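Local coordinates for protein endoglucanase (Clostridium thermocellum, PDB 2YIK) that probably hydrolyses internal beta-1,4-glucosidic bonds of cellulose, as a family 9 glycoside hydrolase of the clostridial cellulose-degrading system, at residues V447-H452 against S465-V470; K459-S464 against D487-Y492. All coordinates share one frame; numbering follows the deposited sequence.

Contact 1: V447-H452 against S465-V470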
ATOM      1  N   VAL A 447      -5.391 -15.094  16.078  1.00 31.79           N
ATOM      2  CA  VAL A 447      -5.985 -14.068  16.923  1.00 31.83           C
ATOM      3  C   VAL A 447      -7.444 -13.968  16.475  1.00 32.65           C
ATOM      4  O   VAL A 447      -7.754 -14.157  15.292  1.00 32.66           O
ATOM      5  CB  VAL A 447      -5.283 -12.698  16.748  1.00 32.73           C
ATOM      6  CG1 VAL A 447      -3.902 -12.741  17.378  1.00 33.23           C
ATOM      7  CG2 VAL A 447      -5.160 -12.356  15.285  1.00 33.00           C
ATOM      8  N   LYS A 448      -8.340 -13.665  17.410  1.00 32.32           N
ATOM      9  CA  LYS A 448      -9.762 -13.606  17.092  1.00 33.33           C
ATOM     10  C   LYS A 448     -10.454 -12.279  17.345  1.00 32.13           C
ATOM     11  O   LYS A 448     -11.613 -12.116  16.980  1.00 32.64           O
ATOM     12  CB  LYS A 448     -10.490 -14.713  17.866  1.00 34.22           C
ATOM     13  CG  LYS A 448      -9.992 -16.105  17.522  1.00 36.07           C
ATOM     14  CD  LYS A 448     -10.316 -17.113  18.611  1.00 39.30           C
ATOM     15  CE  LYS A 448      -9.972 -18.533  18.171  1.00 40.78           C
ATOM     16  NZ  LYS A 448      -8.516 -18.733  17.897  1.00 41.66           N
ATOM     17  N   TYR A 449      -9.751 -11.324  17.940  1.00 32.03           N
ATOM     18  CA  TYR A 449     -10.364 -10.033  18.247  1.00 32.96           C
ATOM     19  C   TYR A 449      -9.698  -8.814  17.614  1.00 31.83           C
ATOM     20  O   TYR A 449      -9.315  -7.877  18.323  1.00 29.77           O
ATOM     21  CB  TYR A 449     -10.402  -9.842  19.761  1.00 35.38           C
ATOM     22  CG  TYR A 449     -11.232 -10.872  20.478  1.00 38.74           C
ATOM     23  CD1 TYR A 449     -10.700 -12.119  20.800  1.00 41.17           C
ATOM     24  CD2 TYR A 449     -12.565 -10.617  20.803  1.00 40.09           C
ATOM     25  CE1 TYR A 449     -11.475 -13.091  21.425  1.00 42.67           C
ATOM     26  CE2 TYR A 449     -13.350 -11.579  21.429  1.00 42.66           C
ATOM     27  CZ  TYR A 449     -12.799 -12.814  21.735  1.00 43.66           C
ATOM     28  OH  TYR A 449     -13.587 -13.771  22.333  1.00 46.40           O
ATOM     29  N   PRO A 450      -9.561  -8.796  16.277  1.00 31.33           N
ATOM     30  CA  PRO A 450      -8.923  -7.622  15.668  1.00 32.01           C
ATOM     31  C   PRO A 450      -9.652  -6.303  15.959  1.00 32.34           C
ATOM     32  O   PRO A 450     -10.874  -6.277  16.152  1.00 33.58           O
ATOM     33  CB  PRO A 450      -8.890  -7.972  14.172  1.00 31.74           C
ATOM     34  CG  PRO A 450     -10.023  -8.980  14.009  1.00 31.86           C
ATOM     35  CD  PRO A 450      -9.897  -9.814  15.263  1.00 30.86           C
ATOM     36  N   HIS A 451      -8.889  -5.217  16.008  1.00 32.40           N
ATOM     37  CA  HIS A 451      -9.431  -3.880  16.255  1.00 32.89           C
ATOM     38  C   HIS A 451     -10.035  -3.406  14.933  1.00 32.73           C
ATOM     39  O   HIS A 451      -9.411  -2.658  14.178  1.00 32.82           O
ATOM     40  CB  HIS A 451      -8.299  -2.950  16.697  1.00 31.56           C
ATOM     41  CG  HIS A 451      -8.760  -1.586  17.106  1.00 32.82           C
ATOM     42  ND1 HIS A 451      -8.579  -0.472  16.313  1.00 33.81           N
ATOM     43  CD2 HIS A 451      -9.382  -1.158  18.227  1.00 32.52           C
ATOM     44  CE1 HIS A 451      -9.071   0.586  16.932  1.00 33.78           C
ATOM     45  NE2 HIS A 451      -9.564   0.199  18.094  1.00 33.78           N
ATOM     46  N   HIS A 452     -11.262  -3.841  14.666  1.00 32.72           N
ATOM     47  CA  HIS A 452     -11.931  -3.526  13.406  1.00 32.07           C
ATOM     48  C   HIS A 452     -13.442  -3.346  13.594  1.00 32.25           C
ATOM     49  O   HIS A 452     -14.141  -4.268  14.022  1.00 29.65           O
ATOM     50  CB  HIS A 452     -11.650  -4.679  12.436  1.00 31.50           C
ATOM     51  CG  HIS A 452     -12.130  -4.453  11.037  1.00 32.47           C
ATOM     52  ND1 HIS A 452     -11.357  -3.842  10.074  1.00 33.50           N
ATOM     53  CD2 HIS A 452     -13.277  -4.828  10.421  1.00 32.05           C
ATOM     54  CE1 HIS A 452     -12.005  -3.857   8.920  1.00 33.07           C
ATOM     55  NE2 HIS A 452     -13.171  -4.448   9.104  1.00 34.00           N
ATOM     56  N   SER A 465     -17.202  -9.207  23.722  1.00 42.43           N
ATOM     57  CA  SER A 465     -17.873 -10.324  23.065  1.00 41.84           C
ATOM     58  C   SER A 465     -17.179 -10.762  21.784  1.00 41.17           C
ATOM     59  O   SER A 465     -16.416  -9.996  21.191  1.00 41.44           O
ATOM     60  CB  SER A 465     -19.305  -9.931  22.725  1.00 41.30           C
ATOM     61  OG  SER A 465     -19.884  -9.255  23.821  1.00 42.64           O
ATOM     62  N   PRO A 466     -17.443 -12.006  21.341  1.00 40.73           N
ATOM     63  CA  PRO A 466     -16.840 -12.522  20.113  1.00 40.48           C
ATOM     64  C   PRO A 466     -17.281 -11.613  18.972  1.00 41.21           C
ATOM     65  O   PRO A 466     -18.330 -10.966  19.052  1.00 40.03           O
ATOM     66  CB  PRO A 466     -17.454 -13.916  19.976  1.00 40.97           C
ATOM     67  CG  PRO A 466     -17.708 -14.326  21.393  1.00 41.75           C
ATOM     68  CD  PRO A 466     -18.246 -13.047  22.014  1.00 40.95           C
ATOM     69  N   HIS A 467     -16.485 -11.558  17.912  1.00 40.89           N
ATOM     70  CA  HIS A 467     -16.838 -10.737  16.766  1.00 40.16           C
ATOM     71  C   HIS A 467     -17.948 -11.443  16.014  1.00 39.48           C
ATOM     72  O   HIS A 467     -18.030 -12.667  16.023  1.00 39.26           O
ATOM     73  CB  HIS A 467     -15.625 -10.539  15.852  1.00 38.12           C
ATOM     74  CG  HIS A 467     -14.612  -9.585  16.399  1.00 37.33           C
ATOM     75  ND1 HIS A 467     -13.548  -9.115  15.657  1.00 36.43           N
ATOM     76  CD2 HIS A 467     -14.502  -9.004  17.617  1.00 37.73           C
ATOM     77  CE1 HIS A 467     -12.830  -8.289  16.393  1.00 35.96           C
ATOM     78  NE2 HIS A 467     -13.388  -8.204  17.590  1.00 36.19           N
ATOM     79  N   LYS A 468     -18.814 -10.673  15.372  1.00 39.75           N
ATOM     80  CA  LYS A 468     -19.917 -11.261  14.628  1.00 40.05           C
ATOM     81  C   LYS A 468     -19.388 -11.891  13.336  1.00 39.28           C
ATOM     82  O   LYS A 468     -19.934 -12.894  12.845  1.00 39.11           O
ATOM     83  CB  LYS A 468     -20.974 -10.179  14.342  1.00 42.44           C
ATOM     84  CG  LYS A 468     -22.224 -10.673  13.623  1.00 46.40           C
ATOM     85  CD  LYS A 468     -22.788 -11.937  14.274  1.00 50.15           C
ATOM     86  CE  LYS A 468     -23.593 -12.770  13.267  1.00 52.11           C
ATOM     87  NZ  LYS A 468     -22.935 -14.107  13.037  1.00 51.83           N
ATOM     88  N   TYR A 469     -18.300 -11.330  12.807  1.00 38.02           N
ATOM     89  CA  TYR A 469     -17.706 -11.824  11.563  1.00 37.20           C
ATOM     90  C   TYR A 469     -16.199 -12.029  11.649  1.00 35.31           C
ATOM     91  O   TYR A 469     -15.497 -11.300  12.346  1.00 34.24           O
ATOM     92  CB  TYR A 469     -18.015 -10.843  10.434  1.00 39.09           C
ATOM     93  CG  TYR A 469     -19.472 -10.474  10.362  1.00 40.16           C
ATOM     94  CD1 TYR A 469     -20.424 -11.394   9.928  1.00 41.07           C
ATOM     95  CD2 TYR A 469     -19.905  -9.208  10.753  1.00 40.82           C
ATOM     96  CE1 TYR A 469     -21.780 -11.059   9.884  1.00 41.96           C
ATOM     97  CE2 TYR A 469     -21.252  -8.865  10.718  1.00 41.45           C
ATOM     98  CZ  TYR A 469     -22.183  -9.791  10.283  1.00 42.02           C
ATOM     99  OH  TYR A 469     -23.519  -9.446  10.249  1.00 41.87           O
ATOM    100  N   VAL A 470     -15.709 -13.023  10.920  1.00 34.26           N
ATOM    101  CA  VAL A 470     -14.285 -13.339  10.902  1.00 33.68           C
ATOM    102  C   VAL A 470     -13.564 -12.536   9.817  1.00 33.66           C
ATOM    103  O   VAL A 470     -13.839 -12.696   8.624  1.00 32.50           O
ATOM    104  CB  VAL A 470     -14.057 -14.846  10.644  1.00 33.21           C
ATOM    105  CG1 VAL A 470     -12.567 -15.164  10.675  1.00 32.36           C
ATOM    106  CG2 VAL A 470     -14.804 -15.676  11.695  1.00 32.51           C
TER
HETATM  107  O   HOH W   1     -14.144 -13.083  18.043  1.00 36.01           O
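His467 lays its ring against Tyr449 and Pro450, and following its side chain outward shows how one imidazole can join two irregular loops. CB leaves the backbone with CG anti to the carbonyl carbon (chi1 -74°), which carries the ring toward 447-452. At the root of the ring, CG and ND1 lie beneath the carbonyl of Lys448, whose O stands over one face, 3.8 Å from ND1. ND1 and CE1 also pack on the pyrrolidine of Pro450, with CD 3.5 Å from CE1. On the other branch, CD2 comes within 4.1 Å of CD2 of Tyr449; the phenol turns its edge to the imidazole face in an offset edge-to-face pair, planes 80° apart. The tyrosine runs on, its CE2 3.5 Å from Ser465 O at the ring edge. NE2, at the tip, packs 3.6 Å from Tyr449 CA and is hydrogen-bonded to Thr489. A water donates to Lys448 O at 2.9 Å and accepts from His467 N at 2.8 Å. With no direct hydrogen bond between the segments, ring packing and this water link the loop of His451, the predicted active-site residue, to 465-470, while the polar tip of His467 is satisfied by Thr489, further along the chain.

Contact 2: K459-S464 against D487-Y492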
ATOM      1  N   LYS A 459     -20.865  -2.372  19.180  1.00 45.35           N
ATOM      2  CA  LYS A 459     -21.117  -0.929  19.202  1.00 47.08           C
ATOM      3  C   LYS A 459     -20.035  -0.235  20.015  1.00 46.37           C
ATOM      4  O   LYS A 459     -20.061   0.983  20.184  1.00 45.43           O
ATOM      5  CB  LYS A 459     -22.471  -0.615  19.863  1.00 49.44           C
ATOM      6  CG  LYS A 459     -23.689  -1.343  19.298  1.00 52.90           C
ATOM      7  CD  LYS A 459     -24.942  -1.006  20.128  1.00 56.35           C
ATOM      8  CE  LYS A 459     -26.095  -1.983  19.863  1.00 57.80           C
ATOM      9  NZ  LYS A 459     -27.295  -1.697  20.733  1.00 60.03           N
ATOM     10  N   ASP A 460     -19.078  -1.011  20.508  1.00 46.92           N
ATOM     11  CA  ASP A 460     -18.021  -0.460  21.355  1.00 47.74           C
ATOM     12  C   ASP A 460     -16.808  -1.386  21.299  1.00 47.40           C
ATOM     13  O   ASP A 460     -16.951  -2.601  21.457  1.00 47.38           O
ATOM     14  CB  ASP A 460     -18.549  -0.391  22.796  1.00 49.61           C
ATOM     15  CG  ASP A 460     -17.669   0.428  23.720  1.00 51.02           C
ATOM     16  OD1 ASP A 460     -16.431   0.444  23.538  1.00 52.37           O
ATOM     17  OD2 ASP A 460     -18.223   1.045  24.655  1.00 53.20           O
ATOM     18  N   ALA A 461     -15.622  -0.824  21.084  1.00 46.29           N
ATOM     19  CA  ALA A 461     -14.406  -1.635  21.026  1.00 45.63           C
ATOM     20  C   ALA A 461     -14.124  -2.306  22.375  1.00 45.20           C
ATOM     21  O   ALA A 461     -13.503  -3.369  22.435  1.00 43.11           O
ATOM     22  CB  ALA A 461     -13.212  -0.770  20.625  1.00 45.58           C
ATOM     23  N   ASN A 462     -14.585  -1.678  23.453  1.00 45.40           N
ATOM     24  CA  ASN A 462     -14.365  -2.203  24.802  1.00 45.93           C
ATOM     25  C   ASN A 462     -15.223  -3.412  25.135  1.00 45.81           C
ATOM     26  O   ASN A 462     -14.960  -4.105  26.119  1.00 46.44           O
ATOM     27  CB  ASN A 462     -14.619  -1.107  25.836  1.00 47.26           C
ATOM     28  CG  ASN A 462     -13.585  -0.007  25.776  1.00 47.92           C
ATOM     29  OD1 ASN A 462     -13.928   1.176  25.749  1.00 48.95           O
ATOM     30  ND2 ASN A 462     -12.310  -0.387  25.758  1.00 47.18           N
ATOM     31  N   ASP A 463     -16.252  -3.656  24.327  1.00 45.15           N
ATOM     32  CA  ASP A 463     -17.135  -4.804  24.527  1.00 44.58           C
ATOM     33  C   ASP A 463     -16.304  -6.045  24.201  1.00 44.74           C
ATOM     34  O   ASP A 463     -15.773  -6.174  23.095  1.00 43.86           O
ATOM     35  CB  ASP A 463     -18.335  -4.703  23.583  1.00 44.91           C
ATOM     36  CG  ASP A 463     -19.247  -5.910  23.656  1.00 44.28           C
ATOM     37  OD1 ASP A 463     -18.842  -6.944  24.232  1.00 45.73           O
ATOM     38  OD2 ASP A 463     -20.372  -5.827  23.121  1.00 45.22           O
ATOM     39  N   SER A 464     -16.204  -6.970  25.153  1.00 44.12           N
ATOM     40  CA  SER A 464     -15.385  -8.167  24.970  1.00 44.39           C
ATOM     41  C   SER A 464     -16.017  -9.374  24.294  1.00 43.66           C
ATOM     42  O   SER A 464     -15.419 -10.451  24.269  1.00 43.69           O
ATOM     43  CB  SER A 464     -14.810  -8.601  26.321  1.00 45.39           C
ATOM     44  OG  SER A 464     -15.844  -8.768  27.281  1.00 48.77           O
ATOM     45  N   ASP A 487      -4.932 -10.353  22.833  1.00 36.99           N
ATOM     46  CA  ASP A 487      -5.946 -10.501  21.797  1.00 37.32           C
ATOM     47  C   ASP A 487      -7.322  -9.975  22.221  1.00 37.27           C
ATOM     48  O   ASP A 487      -8.205 -10.745  22.595  1.00 37.39           O
ATOM     49  CB  ASP A 487      -6.022 -11.980  21.384  1.00 35.95           C
ATOM     50  CG  ASP A 487      -6.927 -12.214  20.188  1.00 34.70           C
ATOM     51  OD1 ASP A 487      -7.277 -11.235  19.498  1.00 31.47           O
ATOM     52  OD2 ASP A 487      -7.275 -13.386  19.939  1.00 33.01           O
ATOM     53  N   ARG A 488      -7.485  -8.655  22.161  1.00 36.88           N
ATOM     54  CA  ARG A 488      -8.738  -7.992  22.513  1.00 37.45           C
ATOM     55  C   ARG A 488      -9.083  -6.933  21.470  1.00 37.17           C
ATOM     56  O   ARG A 488      -8.194  -6.289  20.907  1.00 35.85           O
ATOM     57  CB  ARG A 488      -8.632  -7.314  23.880  1.00 39.14           C
ATOM     58  CG  ARG A 488      -8.731  -8.252  25.077  1.00 41.95           C
ATOM     59  CD  ARG A 488      -8.733  -7.432  26.364  1.00 44.55           C
ATOM     60  NE  ARG A 488      -9.875  -6.518  26.410  1.00 47.53           N
ATOM     61  CZ  ARG A 488     -11.116  -6.870  26.749  1.00 49.43           C
ATOM     62  NH1 ARG A 488     -11.385  -8.129  27.084  1.00 49.55           N
ATOM     63  NH2 ARG A 488     -12.091  -5.962  26.742  1.00 47.52           N
ATOM     64  N   THR A 489     -10.374  -6.745  21.222  1.00 36.99           N
ATOM     65  CA  THR A 489     -10.826  -5.764  20.250  1.00 37.15           C
ATOM     66  C   THR A 489     -10.309  -4.358  20.577  1.00 38.24           C
ATOM     67  O   THR A 489      -9.989  -3.582  19.672  1.00 37.50           O
ATOM     68  CB  THR A 489     -12.370  -5.752  20.172  1.00 37.26           C
ATOM     69  OG1 THR A 489     -12.836  -7.047  19.768  1.00 35.77           O
ATOM     70  CG2 THR A 489     -12.854  -4.711  19.164  1.00 36.95           C
ATOM     71  N   ASN A 490     -10.202  -4.021  21.861  1.00 38.25           N
ATOM     72  CA  ASN A 490      -9.726  -2.687  22.213  1.00 40.48           C
ATOM     73  C   ASN A 490      -8.208  -2.541  22.327  1.00 41.70           C
ATOM     74  O   ASN A 490      -7.722  -1.478  22.726  1.00 40.97           O
ATOM     75  CB  ASN A 490     -10.401  -2.182  23.501  1.00 41.37           C
ATOM     76  CG  ASN A 490     -10.060  -3.024  24.718  1.00 42.46           C
ATOM     77  OD1 ASN A 490      -9.225  -3.925  24.654  1.00 41.96           O
ATOM     78  ND2 ASN A 490     -10.705  -2.722  25.842  1.00 43.93           N
ATOM     79  N   ASP A 491      -7.456  -3.591  21.989  1.00 42.59           N
ATOM     80  CA  ASP A 491      -5.995  -3.495  22.018  1.00 43.98           C
ATOM     81  C   ASP A 491      -5.646  -2.889  20.663  1.00 44.58           C
ATOM     82  O   ASP A 491      -5.400  -3.609  19.690  1.00 44.26           O
ATOM     83  CB  ASP A 491      -5.339  -4.878  22.157  1.00 44.41           C
ATOM     84  CG  ASP A 491      -3.818  -4.813  22.088  1.00 45.96           C
ATOM     85  OD1 ASP A 491      -3.281  -3.679  22.040  1.00 45.46           O
ATOM     86  OD2 ASP A 491      -3.158  -5.886  22.081  1.00 44.91           O
ATOM     87  N   TYR A 492      -5.629  -1.559  20.600  1.00 44.96           N
ATOM     88  CA  TYR A 492      -5.360  -0.878  19.343  1.00 46.84           C
ATOM     89  C   TYR A 492      -3.914  -0.841  18.872  1.00 45.37           C
ATOM     90  O   TYR A 492      -3.637  -0.342  17.779  1.00 45.39           O
ATOM     91  CB  TYR A 492      -5.915   0.549  19.386  1.00 50.86           C
ATOM     92  CG  TYR A 492      -5.309   1.407  20.463  1.00 55.37           C
ATOM     93  CD1 TYR A 492      -5.811   1.390  21.767  1.00 57.25           C
ATOM     94  CD2 TYR A 492      -4.204   2.212  20.187  1.00 57.00           C
ATOM     95  CE1 TYR A 492      -5.217   2.163  22.778  1.00 59.03           C
ATOM     96  CE2 TYR A 492      -3.604   2.982  21.180  1.00 59.04           C
ATOM     97  CZ  TYR A 492      -4.110   2.955  22.470  1.00 59.81           C
ATOM     98  OH  TYR A 492      -3.494   3.719  23.446  1.00 61.31           O
TER
HETATM   99  O   HOH W   2     -12.211  -5.309  23.670  1.00 37.44           O
HETATM  100  O   HOH W   3     -14.829  -8.047  21.558  1.00 38.33           O
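Asn490 and Asn462 bring their side chains together at about a right angle, their amide planes 74° apart, where two type I beta turns, Asp460 to Asp463 and Arg488 to Asp491, face each other. The backbones approach closely enough to put Asn490 CB 3.5 Å from Ala461 O. From there CG stands between its own backbone N and carbonyl carbon (chi1 64°), an orientation in which OD1 accepts from NE of Arg488 at 3.2 Å. NE comes to OD1 from 32° out of the carbonyl plane, while OD1 is only modestly out of the guanidinium plane. Bent at chi3, the arginine brings its guanidinium up to Asn462 and Ser464: NH1 is 3.5 Å from CB of Ser464, and NH2 lies 3.5 Å from the backbone O of Asn462, at the edge of the group. Closer to the backbones, Thr489 points toward Ala461, its CG2 4.2 Å from Ala461 CB and its OG1 bonded to His467. Ala461 also touches Trp194 and lies about 5 Å, side chain to side chain, from the predicted active-site His451. Within the first turn, Asp460 OD1 accepts from Asn462 N at 2.8 Å, forming an Asx turn. Two waters carry the clear polar links across the contact: one donates to Ala461 O and accepts from Asn490 N, the other donates to Asp463 O and accepts from Thr489 OG1, so solvent joins carbonyls of 459-464 to donors of 487-492.

Overall arrangement
After helix 416-428 the chain enters 447-452, passes the short helix 453-456, and runs through 459-464 directly into 465-470. Contact 1 there closes the loop containing that helix. A longer excursion without helix or strand then leads to 487-492, where contact 2 closes a second loop before helix 499-516. Because the four segments alternate along the sequence, the two closures cross instead of nesting. Their centres are about 8 Å apart, and 487-492 also meets both segments of contact 1, with Asp487 OD2 probably bonded to Lys448 N. Together they tie together the irregular region between helices 416-428 and 499-516, next to the predicted active-site His451.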